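Local atomic coordinates of alkaline phosphatase (Thermus thermophilus, PDB entry 7KWD), a protein that probably hydrolyses phosphate monoesters as a homodimeric alkaline phosphatase that depends on zinc and magnesium ions. Residues A[96-101]-A[315-320]; A[101-106]-A[150-155]; A[106-109]-A[115-118]. One frame throughout, in Å; residues are numbered along the deposited sequence.

Contact 1. Residues A[96-101]-A[315-320]; sequences SAAGNA and VSDHAT. With ZN (zinc ion), chain E.
Asp317 and His318 both turn CG to lie between their own backbone N and carbonyl carbon (chi1 68° and 52°). This swings each polar end toward the zinc ion, and a carboxylate and an imidazole from consecutive residues share the metal while Ala98 packs on Asp317 and borders His318. This is the metal centre of the alkaline phosphatase fold: the zinc ligands sit at an interruption within strand 310-325, and helix 95-104, which carries the predicted phosphoserine nucleophile Ser95 at its start, lies alongside. Zinc is held by Asp317 OD2 at 2.2 Å and by His318 NE2 at 2.2 Å; Ser95 and Asp47 complete its protein ligands. Across the contact everything rests on one methyl group. Ala98 CB comes down on the Asp317 backbone, 3.7 Å from Asp317 O, with Asp317 CB 4.0 Å from the same carbon. It faces the edge of the His318 ring more loosely, with CD2 as the closest ring atom. No hydrogen bond crosses between 96-101 and 315-320; they meet by buried packing, while the zinc, through Ser95, also ties the helix start to this site. The metal-binding groups have their own supports. Asp317 OD1 lies over one face of the His318 ring, toward the rim, and apart from the metal this carboxylate has a polar partner in Gly48. Further back, backbone bonds from Val315 to Phe44 and Tyr46 tie the strand to strand 40-46, just ahead of Asp47. The imidazole is fixed in rotation on its far side: His318 ND1 gives its proton to Ala319 O at 3.1 Å in a nearly straight bond (163° at the hydrogen), with the oxygen close to the ring plane but the nitrogen standing above the plane of that carbonyl.

Contact 2. Residues A[101-106]-A[150-155]; sequences AFSCGV and ASFVIS
Ser103 OG is gripped by two backbone carbonyls from different helices, which compete for its single proton: Ser151 O, at 2.7 Å from Ser103 OG, and Gly99 O, one turn back in its own helix. With chi1 at 68°, the hydroxyl sits between its own backbone N and carbonyl carbon, which lets it reach back to Gly99 and still face helix 147-153. It approaches Ser151 O from above the carbonyl plane, 45° out of it. The same side chain uses its carbon as well. Ser103 CB lies over one face of the Phe152 ring, 4.0 Å from the ring centroid, in a CH-pi contact offset toward the rim, with CD1 the nearest ring atom. Phe152 CZ then reaches Phe102, 3.8 Å from Phe102 CB, and stands at the edge of the Phe102 ring. That second ring leads off toward Val315 and Asp317 of strand 310-325. Phe126 meets the Phe152 ring edge-to-face, while Ser151 OG lies in plane at its edge and is itself held by Thr148 O. Gly105, with positive phi, takes the chain out of the first helix just past this contact. The last turn of helix 95-104 is thus joined to helix 147-153 by one hydroxyl-to-carbonyl bond and the Phe152 ring, packing the helix that starts at the predicted nucleophile Ser95 against the one that starts beside the magnesium ligand Thr148.

Contact 3. Residues A[106-109]-A[115-118]; sequences VKTV and IHAD
His116 turns its ring edge to residues 106-109: CE1 lies 3.2 Å from Lys107 O, which sits in the ring plane. CG, anti to its carbonyl carbon (chi1 -84°), carries the ring there. Two methyls pack on the ring, Val106 CG2 3.9 Å from His116 CE1 and Thr108 CG2 3.7 Å from His116 ND1, both side chains crossing His116 at about a right angle. Further along, Val109 CG2 touches Ala117 CB at 3.7 Å. No direct hydrogen bond joins the segments; water does. One water bonds His116 ND1 at 2.7 Å and accepts from Ala117 N and, weakly, from Val109 N, while a second donates to Val109 O and Ile115 O. Outward, His116 NE2 is bonded to Pro475 O, Thr108 OG1 to Asn100 ND2, and Lys107 NZ to Tyr86 O and, in a salt bridge, to Asp456. With an alanine in place of His116, Pro475 O would probably lose this donor, the bridging water its ring partner, and a gap would open beside Val106 and Thr108. Val109 also packs on helix 479-487 and Leu333 of the second subunit. This water-bridged loop, without regular secondary structure, links helix 95-104 to helix 125-131 and reaches the dimer interface.

Helix 95-104 runs through the set: contact 1 uses its middle and contact 2 its last turn, and contact 3 follows in the loop after it. Contacts 2 and 3 are nested inside the long chain loop that contact 1 closes. The centres of contacts 1 and 2 lie about 11 Å apart, those of 2 and 3 about 10 Å, and those of 1 and 3 about 14 Å. Ala101 is common to the first two, Val106 to the last two. Gly99 CA packs against Ser151 OG where contacts 1 and 2 meet, and Ser155 OG against Ile115 CB where 2 and 3 do. The series therefore leads from the buried zinc site outward along one helix to the loop at the subunit boundary.

Contact 1. Residues A[96-101]-A[315-320]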
ATOM      1  N   SER A  96      -3.394  14.557  13.771  1.00 31.19           N
ATOM      2  CA  SER A  96      -2.962  15.925  14.091  1.00 26.75           C
ATOM      3  C   SER A  96      -1.540  16.171  13.609  1.00 21.29           C
ATOM      4  O   SER A  96      -1.257  17.205  12.991  1.00 26.47           O
ATOM      5  CB  SER A  96      -3.061  16.213  15.594  1.00 28.69           C
ATOM      6  OG  SER A  96      -2.370  15.252  16.355  1.00 27.15           O
ATOM      7  N   ALA A  97      -0.625  15.227  13.871  1.00 23.19           N
ATOM      8  CA  ALA A  97       0.735  15.400  13.374  1.00 25.52           C
ATOM      9  C   ALA A  97       0.763  15.380  11.851  1.00 23.33           C
ATOM     10  O   ALA A  97       1.507  16.137  11.226  1.00 21.24           O
ATOM     11  CB  ALA A  97       1.648  14.320  13.960  1.00 23.52           C
ATOM     12  N   ALA A  98      -0.076  14.564  11.229  1.00 23.76           N
ATOM     13  CA  ALA A  98      -0.099  14.531   9.770  1.00 22.80           C
ATOM     14  C   ALA A  98      -0.613  15.846   9.224  1.00 23.05           C
ATOM     15  O   ALA A  98      -0.011  16.449   8.331  1.00 24.30           O
ATOM     16  CB  ALA A  98      -0.962  13.375   9.295  1.00 23.81           C
ATOM     17  N   GLY A  99      -1.712  16.336   9.794  1.00 23.81           N
ATOM     18  CA  GLY A  99      -2.236  17.624   9.377  1.00 20.89           C
ATOM     19  C   GLY A  99      -1.249  18.739   9.632  1.00 20.45           C
ATOM     20  O   GLY A  99      -1.082  19.637   8.801  1.00 20.46           O
ATOM     21  N   ASN A 100      -0.575  18.688  10.786  1.00 24.32           N
ATOM     22  CA  ASN A 100       0.459  19.665  11.099  1.00 23.70           C
ATOM     23  C   ASN A 100       1.560  19.681  10.048  1.00 21.06           C
ATOM     24  O   ASN A 100       2.063  20.747   9.681  1.00 22.56           O
ATOM     25  CB  ASN A 100       1.077  19.349  12.451  1.00 24.72           C
ATOM     26  CG  ASN A 100       0.186  19.722  13.601  1.00 23.85           C
ATOM     27  OD1 ASN A 100      -0.879  20.292  13.407  1.00 18.32           O
ATOM     28  ND2 ASN A 100       0.624  19.394  14.817  1.00 22.68           N
ATOM     29  N   ALA A 101       1.972  18.508   9.583  1.00 20.15           N
ATOM     30  CA  ALA A 101       3.001  18.450   8.555  1.00 20.68           C
ATOM     31  C   ALA A 101       2.536  19.204   7.331  1.00 20.40           C
ATOM     32  O   ALA A 101       3.283  20.003   6.753  1.00 20.39           O
ATOM     33  CB  ALA A 101       3.326  16.993   8.214  1.00 22.63           C
ATOM     34  N   VAL A 315      -4.734  14.467  -1.539  1.00 21.68           N
ATOM     35  CA  VAL A 315      -3.697  13.830  -0.746  1.00 19.49           C
ATOM     36  C   VAL A 315      -4.335  12.962   0.324  1.00 20.89           C
ATOM     37  O   VAL A 315      -5.364  13.323   0.918  1.00 22.04           O
ATOM     38  CB  VAL A 315      -2.771  14.882  -0.104  1.00 19.80           C
ATOM     39  CG1 VAL A 315      -3.527  15.677   0.937  1.00 22.23           C
ATOM     40  CG2 VAL A 315      -1.509  14.221   0.476  1.00 20.69           C
ATOM     41  N   SER A 316      -3.711  11.824   0.581  1.00 18.85           N
ATOM     42  CA  SER A 316      -4.032  11.045   1.768  1.00 18.90           C
ATOM     43  C   SER A 316      -3.096  11.456   2.896  1.00 21.66           C
ATOM     44  O   SER A 316      -1.907  11.718   2.656  1.00 19.82           O
ATOM     45  CB  SER A 316      -3.886   9.548   1.493  1.00 20.00           C
ATOM     46  OG  SER A 316      -3.986   8.840   2.725  1.00 26.97           O
ATOM     47  N   ASP A 317      -3.615  11.506   4.139  1.00 23.22           N
ATOM     48  CA  ASP A 317      -2.738  11.888   5.251  1.00 20.36           C
ATOM     49  C   ASP A 317      -1.966  10.724   5.859  1.00 22.20           C
ATOM     50  O   ASP A 317      -0.953  10.957   6.521  1.00 19.77           O
ATOM     51  CB  ASP A 317      -3.520  12.630   6.346  1.00 22.43           C
ATOM     52  CG  ASP A 317      -4.499  11.772   7.071  1.00 22.13           C
ATOM     53  OD1 ASP A 317      -4.976  10.739   6.545  1.00 20.07           O
ATOM     54  OD2 ASP A 317      -4.828  12.162   8.211  1.00 27.02           O
ATOM     55  N   HIS A 318      -2.421   9.494   5.649  1.00 23.78           N
ATOM     56  CA  HIS A 318      -1.723   8.269   6.023  1.00 23.60           C
ATOM     57  C   HIS A 318      -2.647   7.114   5.639  1.00 23.49           C
ATOM     58  O   HIS A 318      -3.852   7.306   5.418  1.00 21.47           O
ATOM     59  CB  HIS A 318      -1.428   8.171   7.524  1.00 17.51           C
ATOM     60  CG  HIS A 318      -2.652   8.383   8.334  1.00 27.90           C
ATOM     61  ND1 HIS A 318      -3.594   7.392   8.523  1.00 21.41           N
ATOM     62  CD2 HIS A 318      -3.157   9.495   8.895  1.00 29.13           C
ATOM     63  CE1 HIS A 318      -4.606   7.878   9.203  1.00 23.41           C
ATOM     64  NE2 HIS A 318      -4.352   9.146   9.455  1.00 26.76           N
ATOM     65  N   ALA A 319      -2.081   5.919   5.616  1.00 24.94           N
ATOM     66  CA  ALA A 319      -2.845   4.712   5.417  1.00 20.19           C
ATOM     67  C   ALA A 319      -3.388   4.203   6.750  1.00 24.36           C
ATOM     68  O   ALA A 319      -2.809   4.446   7.815  1.00 22.42           O
ATOM     69  CB  ALA A 319      -1.977   3.632   4.766  1.00 24.90           C
ATOM     70  N   THR A 320      -4.504   3.471   6.674  1.00 20.85           N
ATOM     71  CA  THR A 320      -5.113   2.876   7.857  1.00 23.90           C
ATOM     72  C   THR A 320      -5.648   1.493   7.527  1.00 25.71           C
ATOM     73  O   THR A 320      -6.323   1.300   6.506  1.00 23.43           O
ATOM     74  CB  THR A 320      -6.228   3.762   8.411  1.00 24.65           C
ATOM     75  OG1 THR A 320      -5.646   4.990   8.787  1.00 22.04           O
ATOM     76  CG2 THR A 320      -6.903   3.106   9.648  1.00 25.26           C
TER
HETATM   77 ZN    ZN E 603      -5.878  10.793   9.538  1.00 37.00          ZN

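Contact 2. Residues A[101-106]-A[150-155]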
ATOM      1  N   ALA A 101       1.972  18.508   9.583  1.00 20.15           N
ATOM      2  CA  ALA A 101       3.001  18.450   8.555  1.00 20.68           C
ATOM      3  C   ALA A 101       2.536  19.204   7.331  1.00 20.40           C
ATOM      4  O   ALA A 101       3.283  20.003   6.753  1.00 20.39           O
ATOM      5  CB  ALA A 101       3.326  16.993   8.214  1.00 22.63           C
ATOM      6  N   PHE A 102       1.279  18.973   6.930  1.00 20.00           N
ATOM      7  CA  PHE A 102       0.720  19.706   5.802  1.00 22.01           C
ATOM      8  C   PHE A 102       0.660  21.209   6.080  1.00 23.78           C
ATOM      9  O   PHE A 102       1.043  22.032   5.235  1.00 21.79           O
ATOM     10  CB  PHE A 102      -0.693  19.218   5.481  1.00 18.00           C
ATOM     11  CG  PHE A 102      -0.785  17.801   4.985  1.00 22.87           C
ATOM     12  CD1 PHE A 102       0.331  17.097   4.573  1.00 22.49           C
ATOM     13  CD2 PHE A 102      -2.020  17.181   4.916  1.00 22.25           C
ATOM     14  CE1 PHE A 102       0.219  15.809   4.093  1.00 19.49           C
ATOM     15  CE2 PHE A 102      -2.130  15.894   4.450  1.00 18.54           C
ATOM     16  CZ  PHE A 102      -1.009  15.204   4.032  1.00 21.68           C
ATOM     17  N   SER A 103       0.106  21.587   7.242  1.00 21.25           N
ATOM     18  CA  SER A 103      -0.295  22.977   7.451  1.00 23.41           C
ATOM     19  C   SER A 103       0.823  23.818   8.029  1.00 17.56           C
ATOM     20  O   SER A 103       0.773  25.038   7.904  1.00 22.66           O
ATOM     21  CB  SER A 103      -1.509  23.081   8.382  1.00 22.43           C
ATOM     22  OG  SER A 103      -1.136  22.688   9.681  1.00 23.35           O
ATOM     23  N   CYS A 104       1.828  23.195   8.645  1.00 23.13           N
ATOM     24  CA  CYS A 104       2.905  23.926   9.282  1.00 20.94           C
ATOM     25  C   CYS A 104       4.276  23.632   8.699  1.00 26.94           C
ATOM     26  O   CYS A 104       5.170  24.444   8.891  1.00 19.72           O
ATOM     27  CB  CYS A 104       2.923  23.647  10.792  1.00 21.00           C
ATOM     28  SG  CYS A 104       1.389  24.091  11.631  1.00 24.13           S
ATOM     29  N   GLY A 105       4.443  22.543   7.946  1.00 22.38           N
ATOM     30  CA  GLY A 105       5.692  22.242   7.273  1.00 22.30           C
ATOM     31  C   GLY A 105       6.759  21.616   8.140  1.00 22.71           C
ATOM     32  O   GLY A 105       7.924  21.576   7.733  1.00 22.86           O
ATOM     33  N   VAL A 106       6.405  21.133   9.321  1.00 24.55           N
ATOM     34  CA  VAL A 106       7.370  20.575  10.251  1.00 20.16           C
ATOM     35  C   VAL A 106       6.744  19.349  10.902  1.00 19.95           C
ATOM     36  O   VAL A 106       5.517  19.227  10.998  1.00 22.81           O
ATOM     37  CB  VAL A 106       7.823  21.582  11.347  1.00 25.12           C
ATOM     38  CG1 VAL A 106       8.482  22.776  10.762  1.00 23.45           C
ATOM     39  CG2 VAL A 106       6.662  22.005  12.202  1.00 25.18           C
ATOM     40  N   ALA A 150      -8.982  21.246  11.769  1.00 19.84           N
ATOM     41  CA  ALA A 150      -8.556  22.186  12.796  1.00 20.91           C
ATOM     42  C   ALA A 150      -7.071  22.482  12.676  1.00 20.93           C
ATOM     43  O   ALA A 150      -6.636  23.619  12.918  1.00 22.71           O
ATOM     44  CB  ALA A 150      -8.904  21.657  14.183  1.00 23.53           C
ATOM     45  N   SER A 151      -6.272  21.474  12.292  1.00 21.25           N
ATOM     46  CA  SER A 151      -4.832  21.678  12.223  1.00 19.36           C
ATOM     47  C   SER A 151      -4.463  22.698  11.165  1.00 22.62           C
ATOM     48  O   SER A 151      -3.328  23.173  11.151  1.00 23.49           O
ATOM     49  CB  SER A 151      -4.128  20.362  11.912  1.00 24.17           C
ATOM     50  OG  SER A 151      -4.417  19.979  10.558  1.00 23.42           O
ATOM     51  N   PHE A 152      -5.394  23.029  10.258  1.00 22.67           N
ATOM     52  CA  PHE A 152      -5.094  24.003   9.235  1.00 18.60           C
ATOM     53  C   PHE A 152      -5.332  25.431   9.674  1.00 23.82           C
ATOM     54  O   PHE A 152      -4.813  26.341   9.016  1.00 24.25           O
ATOM     55  CB  PHE A 152      -5.911  23.756   7.966  1.00 20.38           C
ATOM     56  CG  PHE A 152      -5.273  22.762   7.040  1.00 21.70           C
ATOM     57  CD1 PHE A 152      -4.741  21.592   7.534  1.00 21.03           C
ATOM     58  CD2 PHE A 152      -5.178  23.015   5.701  1.00 23.28           C
ATOM     59  CE1 PHE A 152      -4.137  20.671   6.694  1.00 24.18           C
ATOM     60  CE2 PHE A 152      -4.566  22.114   4.855  1.00 26.42           C
ATOM     61  CZ  PHE A 152      -4.061  20.943   5.341  1.00 26.60           C
ATOM     62  N   VAL A 153      -6.085  25.658  10.760  1.00 18.04           N
ATOM     63  CA  VAL A 153      -6.526  26.999  11.128  1.00 21.42           C
ATOM     64  C   VAL A 153      -6.079  27.415  12.527  1.00 22.34           C
ATOM     65  O   VAL A 153      -5.806  28.599  12.750  1.00 23.37           O
ATOM     66  CB  VAL A 153      -8.057  27.141  10.999  1.00 18.87           C
ATOM     67  CG1 VAL A 153      -8.415  27.200   9.568  1.00 24.25           C
ATOM     68  CG2 VAL A 153      -8.725  25.966  11.673  1.00 22.87           C
ATOM     69  N   ILE A 154      -6.021  26.501  13.502  1.00 26.29           N
ATOM     70  CA  ILE A 154      -5.796  26.945  14.890  1.00 26.15           C
ATOM     71  C   ILE A 154      -4.791  26.062  15.621  1.00 29.51           C
ATOM     72  O   ILE A 154      -4.469  24.952  15.209  1.00 26.52           O
ATOM     73  CB  ILE A 154      -7.109  27.020  15.706  1.00 25.32           C
ATOM     74  CG1 ILE A 154      -7.873  25.685  15.697  1.00 25.36           C
ATOM     75  CG2 ILE A 154      -8.016  28.160  15.182  1.00 20.88           C
ATOM     76  CD1 ILE A 154      -7.456  24.692  16.826  1.00 22.59           C
ATOM     77  N   SER A 155      -4.312  26.574  16.751  1.00 23.91           N
ATOM     78  CA  SER A 155      -3.332  25.875  17.566  1.00 27.68           C
ATOM     79  C   SER A 155      -3.941  25.470  18.898  1.00 27.50           C
ATOM     80  O   SER A 155      -4.622  26.266  19.554  1.00 29.41           O
ATOM     81  CB  SER A 155      -2.097  26.740  17.857  1.00 24.08           C
ATOM     82  OG  SER A 155      -1.213  25.970  18.671  1.00 32.01           O
TER

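Contact 3. Residues A[106-109]-A[115-118]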
ATOM      1  N   VAL A 106       6.405  21.133   9.321  1.00 24.55           N
ATOM      2  CA  VAL A 106       7.370  20.575  10.251  1.00 20.16           C
ATOM      3  C   VAL A 106       6.744  19.349  10.902  1.00 19.95           C
ATOM      4  O   VAL A 106       5.517  19.227  10.998  1.00 22.81           O
ATOM      5  CB  VAL A 106       7.823  21.582  11.347  1.00 25.12           C
ATOM      6  CG1 VAL A 106       8.482  22.776  10.762  1.00 23.45           C
ATOM      7  CG2 VAL A 106       6.662  22.005  12.202  1.00 25.18           C
ATOM      8  N   LYS A 107       7.599  18.439  11.338  1.00 21.14           N
ATOM      9  CA  LYS A 107       7.155  17.252  12.052  1.00 22.80           C
ATOM     10  C   LYS A 107       6.839  17.644  13.478  1.00 26.69           C
ATOM     11  O   LYS A 107       7.579  18.424  14.096  1.00 26.70           O
ATOM     12  CB  LYS A 107       8.227  16.174  12.057  1.00 24.76           C
ATOM     13  CG  LYS A 107       8.778  15.835  10.682  1.00 28.53           C
ATOM     14  CD  LYS A 107       7.888  14.812  10.006  1.00 26.76           C
ATOM     15  CE  LYS A 107       8.564  14.103   8.843  1.00 24.85           C
ATOM     16  NZ  LYS A 107       7.562  13.332   8.019  1.00 24.83           N
ATOM     17  N   THR A 108       5.727  17.125  13.990  1.00 22.95           N
ATOM     18  CA  THR A 108       5.328  17.308  15.383  1.00 25.12           C
ATOM     19  C   THR A 108       5.099  15.943  16.011  1.00 26.94           C
ATOM     20  O   THR A 108       5.129  14.901  15.350  1.00 25.30           O
ATOM     21  CB  THR A 108       4.064  18.169  15.510  1.00 25.88           C
ATOM     22  OG1 THR A 108       2.967  17.512  14.855  1.00 31.42           O
ATOM     23  CG2 THR A 108       4.298  19.501  14.848  1.00 26.30           C
ATOM     24  N   VAL A 109       4.949  15.968  17.314  1.00 24.41           N
ATOM     25  CA  VAL A 109       4.579  14.790  18.079  1.00 26.53           C
ATOM     26  C   VAL A 109       3.089  14.554  17.897  1.00 33.00           C
ATOM     27  O   VAL A 109       2.302  15.510  17.817  1.00 30.37           O
ATOM     28  CB  VAL A 109       4.953  15.008  19.547  1.00 30.03           C
ATOM     29  CG1 VAL A 109       4.258  13.985  20.392  1.00 40.16           C
ATOM     30  CG2 VAL A 109       6.496  14.969  19.692  1.00 30.47           C
ATOM     31  N   ILE A 115       1.236  22.789  16.945  1.00 22.52           N
ATOM     32  CA  ILE A 115       1.981  23.028  18.173  1.00 23.44           C
ATOM     33  C   ILE A 115       2.988  21.904  18.345  1.00 25.15           C
ATOM     34  O   ILE A 115       2.765  20.775  17.897  1.00 26.40           O
ATOM     35  CB  ILE A 115       0.993  23.116  19.365  1.00 24.56           C
ATOM     36  CG1 ILE A 115       1.606  23.808  20.574  1.00 29.03           C
ATOM     37  CG2 ILE A 115       0.501  21.681  19.722  1.00 31.16           C
ATOM     38  CD1 ILE A 115       0.602  24.013  21.739  1.00 31.00           C
ATOM     39  N   HIS A 116       4.089  22.210  19.028  1.00 22.09           N
ATOM     40  CA  HIS A 116       5.091  21.214  19.340  1.00 22.71           C
ATOM     41  C   HIS A 116       4.836  20.620  20.717  1.00 26.68           C
ATOM     42  O   HIS A 116       4.100  21.171  21.516  1.00 26.24           O
ATOM     43  CB  HIS A 116       6.497  21.822  19.279  1.00 26.91           C
ATOM     44  CG  HIS A 116       7.063  21.842  17.900  1.00 25.73           C
ATOM     45  ND1 HIS A 116       6.988  20.753  17.057  1.00 24.68           N
ATOM     46  CD2 HIS A 116       7.699  22.814  17.209  1.00 25.71           C
ATOM     47  CE1 HIS A 116       7.536  21.061  15.900  1.00 21.13           C
ATOM     48  NE2 HIS A 116       7.990  22.302  15.971  1.00 26.64           N
ATOM     49  N   ALA A 117       5.500  19.502  21.012  1.00 27.92           N
ATOM     50  CA  ALA A 117       5.248  18.822  22.280  1.00 27.61           C
ATOM     51  C   ALA A 117       5.580  19.689  23.492  1.00 30.81           C
ATOM     52  O   ALA A 117       5.166  19.365  24.608  1.00 26.72           O
ATOM     53  CB  ALA A 117       6.063  17.528  22.363  1.00 28.61           C
ATOM     54  N   ASP A 118       6.345  20.757  23.311  1.00 26.62           N
ATOM     55  CA  ASP A 118       6.713  21.634  24.407  1.00 27.57           C
ATOM     56  C   ASP A 118       5.788  22.830  24.491  1.00 32.05           C
ATOM     57  O   ASP A 118       6.041  23.735  25.277  1.00 28.70           O
ATOM     58  CB  ASP A 118       8.166  22.114  24.256  1.00 28.51           C
ATOM     59  CG  ASP A 118       8.364  22.997  23.040  1.00 30.61           C
ATOM     60  OD1 ASP A 118       7.378  23.223  22.292  1.00 29.92           O
ATOM     61  OD2 ASP A 118       9.502  23.484  22.820  1.00 33.39           O
TER
HETATM   62  O   HOH W   1       6.657  18.609  18.689  1.00 26.66           O
HETATM   63  O   HOH W   2       2.515  18.265  18.946  1.00 33.54           O